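Local coordinates for protein ethyl acetate hydrolase (Pseudomonas veronii, PDB 5EFZ) that hydrolyses ethyl acetate to ethanol and acetate in the breakdown of short-chain methyl ketones, working as a homodimeric alpha/beta-hydrolase esterase, at residues W160-P165 and S279-G284; C92-N97 and T133-Y138; V64-S69 and K73-I78. One frame throughout, in Å; residues are numbered along the deposited sequence.

Contact 1: W160-P165 and S279-G284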
loop_
_atom_site.group_PDB
_atom_site.type_symbol
_atom_site.label_atom_id
_atom_site.label_comp_id
_atom_site.label_asym_id
_atom_site.label_seq_id
_atom_site.Cartn_x
_atom_site.Cartn_y
_atom_site.Cartn_z
ATOM N N TRP A 160 -9.637 23.146 -12.286
ATOM C CA TRP A 160 -10.078 24.550 -12.244
ATOM C C TRP A 160 -8.984 25.494 -12.740
ATOM O O TRP A 160 -9.240 26.354 -13.597
ATOM C CB TRP A 160 -10.473 24.955 -10.807
ATOM C CG TRP A 160 -11.962 25.020 -10.600
ATOM C CD1 TRP A 160 -12.759 24.068 -10.011
ATOM C CD2 TRP A 160 -12.842 26.061 -11.057
ATOM N NE1 TRP A 160 -14.074 24.466 -10.058
ATOM C CE2 TRP A 160 -14.141 25.708 -10.658
ATOM C CE3 TRP A 160 -12.633 27.303 -11.680
ATOM C CZ2 TRP A 160 -15.242 26.528 -10.905
ATOM C CZ3 TRP A 160 -13.722 28.126 -11.912
ATOM C CH2 TRP A 160 -15.013 27.730 -11.537
ATOM N N ALA A 161 -7.767 25.326 -12.208
ATOM C CA ALA A 161 -6.666 26.259 -12.504
ATOM C C ALA A 161 -6.227 26.184 -13.958
ATOM O O ALA A 161 -5.703 27.161 -14.494
ATOM C CB ALA A 161 -5.470 25.995 -11.577
ATOM N N VAL A 162 -6.421 25.021 -14.594
ATOM C CA VAL A 162 -6.022 24.836 -15.999
ATOM C C VAL A 162 -7.156 25.259 -16.946
ATOM O O VAL A 162 -6.915 25.893 -17.969
ATOM C CB VAL A 162 -5.618 23.353 -16.302
ATOM C CG1 VAL A 162 -5.473 23.102 -17.823
ATOM C CG2 VAL A 162 -4.321 23.003 -15.590
ATOM N N ARG A 163 -8.388 24.919 -16.592
ATOM C CA ARG A 163 -9.532 25.120 -17.483
ATOM C C ARG A 163 -9.987 26.578 -17.534
ATOM O O ARG A 163 -10.387 27.092 -18.597
ATOM C CB ARG A 163 -10.701 24.214 -17.043
ATOM C CG ARG A 163 -11.919 24.265 -17.954
ATOM C CD ARG A 163 -13.091 23.464 -17.415
ATOM N NE ARG A 163 -12.891 22.034 -17.588
ATOM C CZ ARG A 163 -13.675 21.251 -18.314
ATOM N NH1 ARG A 163 -14.744 21.749 -18.940
ATOM N NH2 ARG A 163 -13.375 19.973 -18.423
ATOM N N TYR A 164 -9.911 27.254 -16.388
ATOM C CA TYR A 164 -10.271 28.658 -16.292
ATOM C C TYR A 164 -9.163 29.495 -15.637
ATOM O O TYR A 164 -9.311 29.970 -14.500
ATOM C CB TYR A 164 -11.569 28.811 -15.504
ATOM C CG TYR A 164 -12.740 28.021 -16.029
ATOM C CD1 TYR A 164 -13.206 26.910 -15.344
ATOM C CD2 TYR A 164 -13.405 28.409 -17.185
ATOM C CE1 TYR A 164 -14.276 26.201 -15.789
ATOM C CE2 TYR A 164 -14.495 27.687 -17.652
ATOM C CZ TYR A 164 -14.914 26.585 -16.947
ATOM O OH TYR A 164 -15.988 25.863 -17.378
ATOM N N PRO A 165 -8.047 29.681 -16.345
ATOM C CA PRO A 165 -6.869 30.165 -15.606
ATOM C C PRO A 165 -6.993 31.566 -15.013
ATOM O O PRO A 165 -6.461 31.798 -13.930
ATOM C CB PRO A 165 -5.746 30.108 -16.646
ATOM C CG PRO A 165 -6.396 29.883 -17.951
ATOM C CD PRO A 165 -7.732 29.287 -17.726
ATOM N N SER A 279 -4.197 17.142 -18.572
ATOM C CA SER A 279 -3.530 17.160 -19.895
ATOM C C SER A 279 -4.491 16.804 -21.034
ATOM O O SER A 279 -4.156 16.955 -22.222
ATOM C CB SER A 279 -2.319 16.205 -19.928
ATOM O OG SER A 279 -2.693 14.834 -20.074
ATOM N N ARG A 280 -5.694 16.347 -20.693
ATOM C CA ARG A 280 -6.728 16.197 -21.715
ATOM C C ARG A 280 -6.982 17.530 -22.449
ATOM O O ARG A 280 -7.414 17.543 -23.597
ATOM C CB ARG A 280 -8.027 15.661 -21.095
ATOM C CG ARG A 280 -7.881 14.220 -20.601
ATOM C CD ARG A 280 -9.133 13.743 -19.868
ATOM N NE ARG A 280 -10.276 13.604 -20.774
ATOM C CZ ARG A 280 -10.487 12.549 -21.558
ATOM N NH1 ARG A 280 -9.614 11.537 -21.584
ATOM N NH2 ARG A 280 -11.563 12.518 -22.328
ATOM N N HIS A 281 -6.705 18.659 -21.799
ATOM C CA HIS A 281 -6.848 19.951 -22.480
ATOM C C HIS A 281 -5.775 20.226 -23.534
ATOM O O HIS A 281 -5.947 21.102 -24.404
ATOM C CB HIS A 281 -6.814 21.090 -21.468
ATOM C CG HIS A 281 -7.987 21.111 -20.549
ATOM N ND1 HIS A 281 -9.213 21.622 -20.923
ATOM C CD2 HIS A 281 -8.133 20.656 -19.281
ATOM C CE1 HIS A 281 -10.061 21.487 -19.919
ATOM N NE2 HIS A 281 -9.432 20.908 -18.910
ATOM N N THR A 282 -4.659 19.510 -23.455
ATOM C CA THR A 282 -3.506 19.865 -24.290
ATOM C C THR A 282 -2.923 18.638 -24.985
ATOM O O THR A 282 -1.705 18.484 -25.062
ATOM C CB THR A 282 -2.405 20.541 -23.438
ATOM O OG1 THR A 282 -2.127 19.701 -22.313
ATOM C CG2 THR A 282 -2.877 21.901 -22.921
ATOM N N GLY A 283 -3.805 17.758 -25.465
ATOM C CA GLY A 283 -3.413 16.545 -26.169
ATOM C C GLY A 283 -2.480 15.591 -25.435
ATOM O O GLY A 283 -1.721 14.866 -26.067
ATOM N N GLY A 284 -2.516 15.590 -24.109
ATOM C CA GLY A 284 -1.703 14.661 -23.336
ATOM C C GLY A 284 -0.388 15.248 -22.857
ATOM O O GLY A 284 0.421 14.571 -22.211
#
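Arg163 and His281 meet at about a right angle, the imidazole presenting its edge to the flat of the guanidinium. His281 CE1 lies 3.7 Å from Arg163 NE, over one face of the guanidinium, and the planes are 87° apart, which excludes a parallel stack; the polar groups of both are bonded to Glu159 instead. Glu159 links them through one oxygen: its OE2 forms a salt bridge with Arg163 NE and a hydrogen bond with His281 NE2. The carboxylate would therefore be expected to offset the arginine charge beside the imidazole. In Arg163, CG anti to the backbone N (chi1 -176°) sets CG 3.9 Å from His281 CE1, and the bend at chi3 (-75°) turns NE and the guanidinium to the ring edge.

The tight packing is that of the His281 ring against Arg163 and Val162. Its buried part is where Val162 CG1 touches His281 CD2 at 3.9 Å, obliquely to the ring. Val162 is buried and also packs on Val278 and Ile293, whereas His281 and Arg163 both remain partly exposed. The side toward solvent is looser: Thr282 CG2 stays 5.8 Å from Val162 CG1, and Gly283 and Gly284 are exposed. There the turn is closed on itself by Ser279 O, which accepts from Thr282 N at 2.9 Å and from Gly284 N at 2.8 Å. With 151 Å² buried in all, the contact is modest and centred on one imidazole.

In the fold it joins the C-terminal end of helix 152-163 to the loop between helices 263-274 and 286-290. Trp160 and Arg163 also rest on helix 124-139, through Leu135 and Ser129 among others, while Thr282 packs against Lys288 and Ala289 of helix 286-290.

Contact 2: C92-N97 and T133-Y138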
loop_
_atom_site.group_PDB
_atom_site.type_symbol
_atom_site.label_atom_id
_atom_site.label_comp_id
_atom_site.label_asym_id
_atom_site.label_seq_id
_atom_site.Cartn_x
_atom_site.Cartn_y
_atom_site.Cartn_z
ATOM N N CYS A 92 -16.397 34.174 1.737
ATOM C CA CYS A 92 -17.545 33.356 1.401
ATOM C C CYS A 92 -17.048 32.000 0.907
ATOM O O CYS A 92 -16.558 31.864 -0.229
ATOM C CB CYS A 92 -18.405 34.044 0.339
ATOM S SG CYS A 92 -19.887 33.085 -0.093
ATOM N N ILE A 93 -17.188 30.998 1.753
ATOM C CA ILE A 93 -16.636 29.686 1.469
ATOM C C ILE A 93 -17.734 28.773 0.948
ATOM O O ILE A 93 -18.725 28.492 1.636
ATOM C CB ILE A 93 -15.967 29.102 2.728
ATOM C CG1 ILE A 93 -14.904 30.095 3.251
ATOM C CG2 ILE A 93 -15.330 27.768 2.415
ATOM C CD1 ILE A 93 -14.743 30.068 4.742
ATOM N N ILE A 94 -17.563 28.341 -0.292
ATOM C CA ILE A 94 -18.635 27.667 -1.011
ATOM C C ILE A 94 -18.179 26.248 -1.227
ATOM O O ILE A 94 -17.241 26.035 -1.985
ATOM C CB ILE A 94 -18.931 28.368 -2.349
ATOM C CG1 ILE A 94 -19.296 29.843 -2.076
ATOM C CG2 ILE A 94 -20.025 27.613 -3.139
ATOM C CD1 ILE A 94 -19.496 30.692 -3.327
ATOM N N VAL A 95 -18.851 25.297 -0.572
ATOM C CA VAL A 95 -18.420 23.909 -0.605
ATOM C C VAL A 95 -19.382 23.132 -1.513
ATOM O O VAL A 95 -20.585 23.076 -1.241
ATOM C CB VAL A 95 -18.410 23.289 0.789
ATOM C CG1 VAL A 95 -17.762 21.873 0.718
ATOM C CG2 VAL A 95 -17.662 24.233 1.767
ATOM N N VAL A 96 -18.857 22.578 -2.600
ATOM C CA VAL A 96 -19.717 21.983 -3.617
ATOM C C VAL A 96 -19.480 20.487 -3.670
ATOM O O VAL A 96 -18.357 20.028 -3.908
ATOM C CB VAL A 96 -19.480 22.616 -4.991
ATOM C CG1 VAL A 96 -20.442 21.997 -6.063
ATOM C CG2 VAL A 96 -19.620 24.175 -4.905
ATOM N N ASN A 97 -20.550 19.738 -3.456
ATOM C CA ASN A 97 -20.483 18.272 -3.469
ATOM C C ASN A 97 -20.303 17.692 -4.872
ATOM O O ASN A 97 -20.999 18.090 -5.823
ATOM C CB ASN A 97 -21.750 17.703 -2.827
ATOM C CG ASN A 97 -21.783 17.935 -1.319
ATOM O OD1 ASN A 97 -21.240 17.128 -0.556
ATOM N ND2 ASN A 97 -22.452 19.024 -0.881
ATOM N N THR A 133 -20.557 26.865 -13.795
ATOM C CA THR A 133 -21.902 27.348 -14.146
ATOM C C THR A 133 -22.624 27.817 -12.889
ATOM O O THR A 133 -23.297 28.844 -12.889
ATOM C CB THR A 133 -22.742 26.246 -14.851
ATOM O OG1 THR A 133 -22.169 26.010 -16.138
ATOM C CG2 THR A 133 -24.208 26.700 -15.020
ATOM N N LEU A 134 -22.456 27.054 -11.812
ATOM C CA LEU A 134 -23.039 27.405 -10.527
ATOM C C LEU A 134 -22.562 28.785 -10.077
ATOM O O LEU A 134 -23.357 29.655 -9.709
ATOM C CB LEU A 134 -22.650 26.352 -9.482
ATOM C CG LEU A 134 -23.048 26.700 -8.043
ATOM C CD1 LEU A 134 -24.544 26.558 -7.835
ATOM C CD2 LEU A 134 -22.249 25.817 -7.070
ATOM N N LEU A 135 -21.252 28.985 -10.113
ATOM C CA LEU A 135 -20.693 30.239 -9.589
ATOM C C LEU A 135 -21.113 31.439 -10.421
ATOM O O LEU A 135 -21.530 32.460 -9.879
ATOM C CB LEU A 135 -19.164 30.140 -9.520
ATOM C CG LEU A 135 -18.651 29.142 -8.458
ATOM C CD1 LEU A 135 -17.159 28.882 -8.683
ATOM C CD2 LEU A 135 -18.876 29.665 -7.036
ATOM N N THR A 136 -21.011 31.340 -11.739
ATOM C CA THR A 136 -21.311 32.524 -12.563
ATOM C C THR A 136 -22.805 32.788 -12.688
ATOM O O THR A 136 -23.242 33.923 -12.587
ATOM C CB THR A 136 -20.721 32.391 -13.968
ATOM O OG1 THR A 136 -21.201 31.177 -14.563
ATOM C CG2 THR A 136 -19.182 32.355 -13.890
ATOM N N GLU A 137 -23.596 31.737 -12.909
ATOM C CA GLU A 137 -25.005 31.908 -13.219
ATOM C C GLU A 137 -25.894 31.985 -11.985
ATOM O O GLU A 137 -26.896 32.673 -12.001
ATOM C CB GLU A 137 -25.492 30.776 -14.126
ATOM C CG GLU A 137 -24.727 30.703 -15.440
ATOM C CD GLU A 137 -24.639 32.058 -16.129
ATOM O OE1 GLU A 137 -25.688 32.547 -16.599
ATOM O OE2 GLU A 137 -23.528 32.638 -16.195
ATOM N N TYR A 138 -25.538 31.300 -10.914
ATOM C CA TYR A 138 -26.371 31.331 -9.707
ATOM C C TYR A 138 -25.875 32.365 -8.714
ATOM O O TYR A 138 -26.657 33.160 -8.214
ATOM C CB TYR A 138 -26.444 29.938 -9.047
ATOM C CG TYR A 138 -27.287 29.935 -7.779
ATOM C CD1 TYR A 138 -28.681 29.834 -7.836
ATOM C CD2 TYR A 138 -26.693 30.073 -6.530
ATOM C CE1 TYR A 138 -29.453 29.852 -6.676
ATOM C CE2 TYR A 138 -27.451 30.093 -5.371
ATOM C CZ TYR A 138 -28.828 29.980 -5.448
ATOM O OH TYR A 138 -29.565 29.996 -4.286
#
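Asn97 OD1, on the residue following the Val96 that touches Leu134, is gripped by two donors, Ser72 N and Asn101 ND2, while Asn97 ND2 bonds to Ala47 O. These bonds probably help to hold the chain just past the end of strand 92-96, but the contact with helix 124-139 is made by the apolar residues before it. Val96 CG2 and Leu134 CD2 reach toward each other tip to tip and meet at 3.8 Å. In Leu134, CG lies anti to the backbone N (chi1 172°), and this extends the side chain from the helix so that CD2 reaches Val96.

Two residues back along the strand, on the same face, Ile94 and Leu135 slide past each other in opposite directions, and CD1 of Ile94 lies 3.9 Å from CD2 of Leu135. The chain of Ile94 is straight at chi2 (175°), projecting CD1 beyond the strand to the helix. Leu135 leaves the helix across the line to the strand, and its CD2 branch closes the gap. The backbones stay well apart, with CA of Ile94 9.2 Å from CA of Leu135, leaving room for one layer of side chains from each partner. Leu134 also packs on Leu46 and Val48 of the adjacent strand 45-51 and on Ile28 of strand 26-29 beyond it.

Four buried residues thus touch through terminal methyl groups, and the 130 Å² buried between the segments is almost wholly theirs. Such chemistry implies adhesion by hydrophobic burial and fit of shape, without directional bonds between helix and strand.

Contact 3: V64-S69 and K73-I78. With ACT (acetate ion), chain O.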
loop_
_atom_site.group_PDB
_atom_site.type_symbol
_atom_site.label_atom_id
_atom_site.label_comp_id
_atom_site.label_asym_id
_atom_site.label_seq_id
_atom_site.Cartn_x
_atom_site.Cartn_y
_atom_site.Cartn_z
ATOM N N VAL A 64 -14.508 25.136 -2.375
ATOM C CA VAL A 64 -13.972 23.934 -1.750
ATOM C C VAL A 64 -14.704 22.722 -2.345
ATOM O O VAL A 64 -15.851 22.456 -1.978
ATOM C CB VAL A 64 -14.164 23.966 -0.228
ATOM C CG1 VAL A 64 -13.498 22.739 0.411
ATOM C CG2 VAL A 64 -13.518 25.271 0.360
ATOM N N PRO A 65 -14.061 22.012 -3.292
ATOM C CA PRO A 65 -14.636 20.744 -3.795
ATOM C C PRO A 65 -14.499 19.642 -2.764
ATOM O O PRO A 65 -13.733 19.779 -1.825
ATOM C CB PRO A 65 -13.777 20.404 -5.035
ATOM C CG PRO A 65 -13.015 21.701 -5.356
ATOM C CD PRO A 65 -12.804 22.350 -3.987
ATOM N N THR A 66 -15.257 18.560 -2.914
ATOM C CA THR A 66 -15.212 17.482 -1.915
ATOM C C THR A 66 -14.427 16.296 -2.474
ATOM O O THR A 66 -14.167 16.205 -3.699
ATOM C CB THR A 66 -16.650 17.038 -1.507
ATOM O OG1 THR A 66 -17.313 16.530 -2.661
ATOM C CG2 THR A 66 -17.495 18.264 -0.978
ATOM N N TRP A 67 -14.037 15.392 -1.579
ATOM C CA TRP A 67 -13.131 14.325 -1.949
ATOM C C TRP A 67 -13.871 12.999 -2.064
ATOM O O TRP A 67 -15.098 12.936 -1.927
ATOM C CB TRP A 67 -11.982 14.212 -0.930
ATOM C CG TRP A 67 -12.408 14.095 0.514
ATOM C CD1 TRP A 67 -13.325 13.218 1.052
ATOM C CD2 TRP A 67 -11.883 14.856 1.618
ATOM N NE1 TRP A 67 -13.418 13.408 2.423
ATOM C CE2 TRP A 67 -12.551 14.410 2.792
ATOM C CE3 TRP A 67 -10.928 15.876 1.724
ATOM C CZ2 TRP A 67 -12.275 14.948 4.057
ATOM C CZ3 TRP A 67 -10.663 16.422 2.980
ATOM C CH2 TRP A 67 -11.332 15.954 4.130
ATOM N N TYR A 68 -13.112 11.946 -2.340
ATOM C CA TYR A 68 -13.689 10.616 -2.531
ATOM C C TYR A 68 -14.451 10.153 -1.285
ATOM O O TYR A 68 -13.879 10.158 -0.216
ATOM C CB TYR A 68 -12.588 9.598 -2.856
ATOM C CG TYR A 68 -13.140 8.176 -2.912
ATOM C CD1 TYR A 68 -13.752 7.687 -4.070
ATOM C CD2 TYR A 68 -13.047 7.326 -1.803
ATOM C CE1 TYR A 68 -14.272 6.381 -4.120
ATOM C CE2 TYR A 68 -13.569 6.008 -1.845
ATOM C CZ TYR A 68 -14.168 5.561 -3.004
ATOM O OH TYR A 68 -14.675 4.286 -3.024
ATOM N N SER A 69 -15.721 9.736 -1.459
ATOM C CA SER A 69 -16.599 9.233 -0.392
ATOM C C SER A 69 -17.069 10.341 0.563
ATOM O O SER A 69 -17.842 10.089 1.481
ATOM C CB SER A 69 -15.946 8.079 0.416
ATOM O OG SER A 69 -14.991 8.566 1.350
ATOM N N LYS A 73 -20.067 18.255 4.491
ATOM C CA LYS A 73 -20.062 18.244 5.948
ATOM C C LYS A 73 -18.649 18.058 6.484
ATOM O O LYS A 73 -18.241 18.742 7.437
ATOM C CB LYS A 73 -20.949 17.133 6.511
ATOM C CG LYS A 73 -21.296 17.351 7.973
ATOM C CD LYS A 73 -21.953 18.723 8.061
ATOM C CE LYS A 73 -22.394 19.101 9.452
ATOM N NZ LYS A 73 -23.067 20.434 9.410
ATOM N N ALA A 74 -17.911 17.136 5.870
ATOM C CA ALA A 74 -16.527 16.890 6.278
ATOM C C ALA A 74 -15.639 18.122 6.100
ATOM O O ALA A 74 -14.832 18.403 6.976
ATOM C CB ALA A 74 -15.923 15.717 5.507
ATOM N N MET A 75 -15.752 18.826 4.969
ATOM C CA MET A 75 -14.898 19.985 4.743
ATOM C C MET A 75 -15.208 21.047 5.786
ATOM O O MET A 75 -14.309 21.742 6.290
ATOM C CB MET A 75 -15.080 20.559 3.332
ATOM C CG MET A 75 -14.913 19.517 2.220
ATOM S SD MET A 75 -13.335 18.627 2.440
ATOM C CE MET A 75 -12.169 19.959 2.163
ATOM N N GLU A 76 -16.488 21.168 6.110
ATOM C CA GLU A 76 -16.908 22.133 7.107
ATOM C C GLU A 76 -16.358 21.819 8.498
ATOM O O GLU A 76 -15.793 22.688 9.160
ATOM C CB GLU A 76 -18.433 22.192 7.170
ATOM C CG GLU A 76 -18.929 23.121 8.233
ATOM C CD GLU A 76 -20.409 22.982 8.478
ATOM O OE1 GLU A 76 -21.027 22.047 7.924
ATOM O OE2 GLU A 76 -20.951 23.815 9.225
ATOM N N GLN A 77 -16.560 20.582 8.944
ATOM C CA GLN A 77 -16.158 20.168 10.271
ATOM C C GLN A 77 -14.639 20.241 10.496
ATOM O O GLN A 77 -14.199 20.569 11.589
ATOM C CB GLN A 77 -16.646 18.735 10.544
ATOM C CG GLN A 77 -18.151 18.664 10.763
ATOM C CD GLN A 77 -18.646 17.251 10.985
ATOM O OE1 GLN A 77 -18.068 16.282 10.469
ATOM N NE2 GLN A 77 -19.720 17.119 11.751
ATOM N N ILE A 78 -13.859 19.912 9.476
ATOM C CA ILE A 78 -12.407 19.772 9.675
ATOM C C ILE A 78 -11.667 21.091 9.427
ATOM O O ILE A 78 -10.696 21.405 10.126
ATOM C CB ILE A 78 -11.850 18.658 8.764
ATOM C CG1 ILE A 78 -12.541 17.328 9.098
ATOM C CG2 ILE A 78 -10.314 18.523 8.901
ATOM C CD1 ILE A 78 -12.400 16.296 8.005
HETATM C C ACT O . -9.857 11.048 -1.294
HETATM O O ACT O . -8.741 10.476 -1.449
HETATM O OXT ACT O . -10.308 11.733 -2.273
HETATM C CH3 ACT O . -10.584 10.936 0.003
#
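Met75 SD sits over one face of the Trp67 indole in a Met-aromatic contact: the sulfur is 3.7 Å from the centroid of the six-membered ring and 18° off its normal. It lies toward the rim, nearest CZ3. Ile78 CD1 comes instead to the edge, near the ring plane, 4.0 Å from Trp67 CH2, and Ala74 CB adds an oblique touch at CZ2. The methionine chain folds at chi2 and chi3, which brings its methyl back to the strand, where Met75 CE is 3.5 Å from Val64 CG1. Met75 thus lies between the indole and Val64 and is the largest contributor to the 278 Å² buried here.

Chi1 of 53° puts CG of Trp67 between the backbone N and the carbonyl carbon, and this sets the indole against the helix, where Met75, Ala74 and Ile78 touch it. On the other side of Trp67 an acetate ion, probably from the crystallisation liquor, is bound: Tyr68 N donates to its OXT at 2.8 Å with an N-H...O angle of 161°, and OXT is 3.3 Å from Trp67 CB. Met152 N, Ser151 OG and His334 NE2 also bond the ion. Two backbone N-H groups, one following Ser151, the probable nucleophile, are consistent with an oxyanion hole.

Further out, Gln98 NE2 bonds Thr66 O, next to the indole-bearing residue.

The whole belongs to the beta-alpha-beta unit of strand 61-65, helix 72-79 and strand 92-96, in which strand 61-65 lies beside strand 92-96 in the central sheet.

Contacts 2 and 3 share the central sheet, their centres 15 Å apart: Ile94 O and Val64 N lie at 2.9 Å, and Val96 N and Val64 O at 3.1 Å, both probable hydrogen bonds. Ile94 and Val96 face helix 124-139, whereas Val95 turns to the other face, so the two contacts pack on opposite faces of strand 92-96. Contact 1 is joined to contact 2 by Trp160 CH2 against Leu135 CD1 at 3.8 Å, their centres 20 Å apart. Contact 3 alone reaches the active site, the Trp67 side chain lying about 5 Å from that of Ser151; contact 1 marks the far end of helix 152-163, which starts just after Ser151.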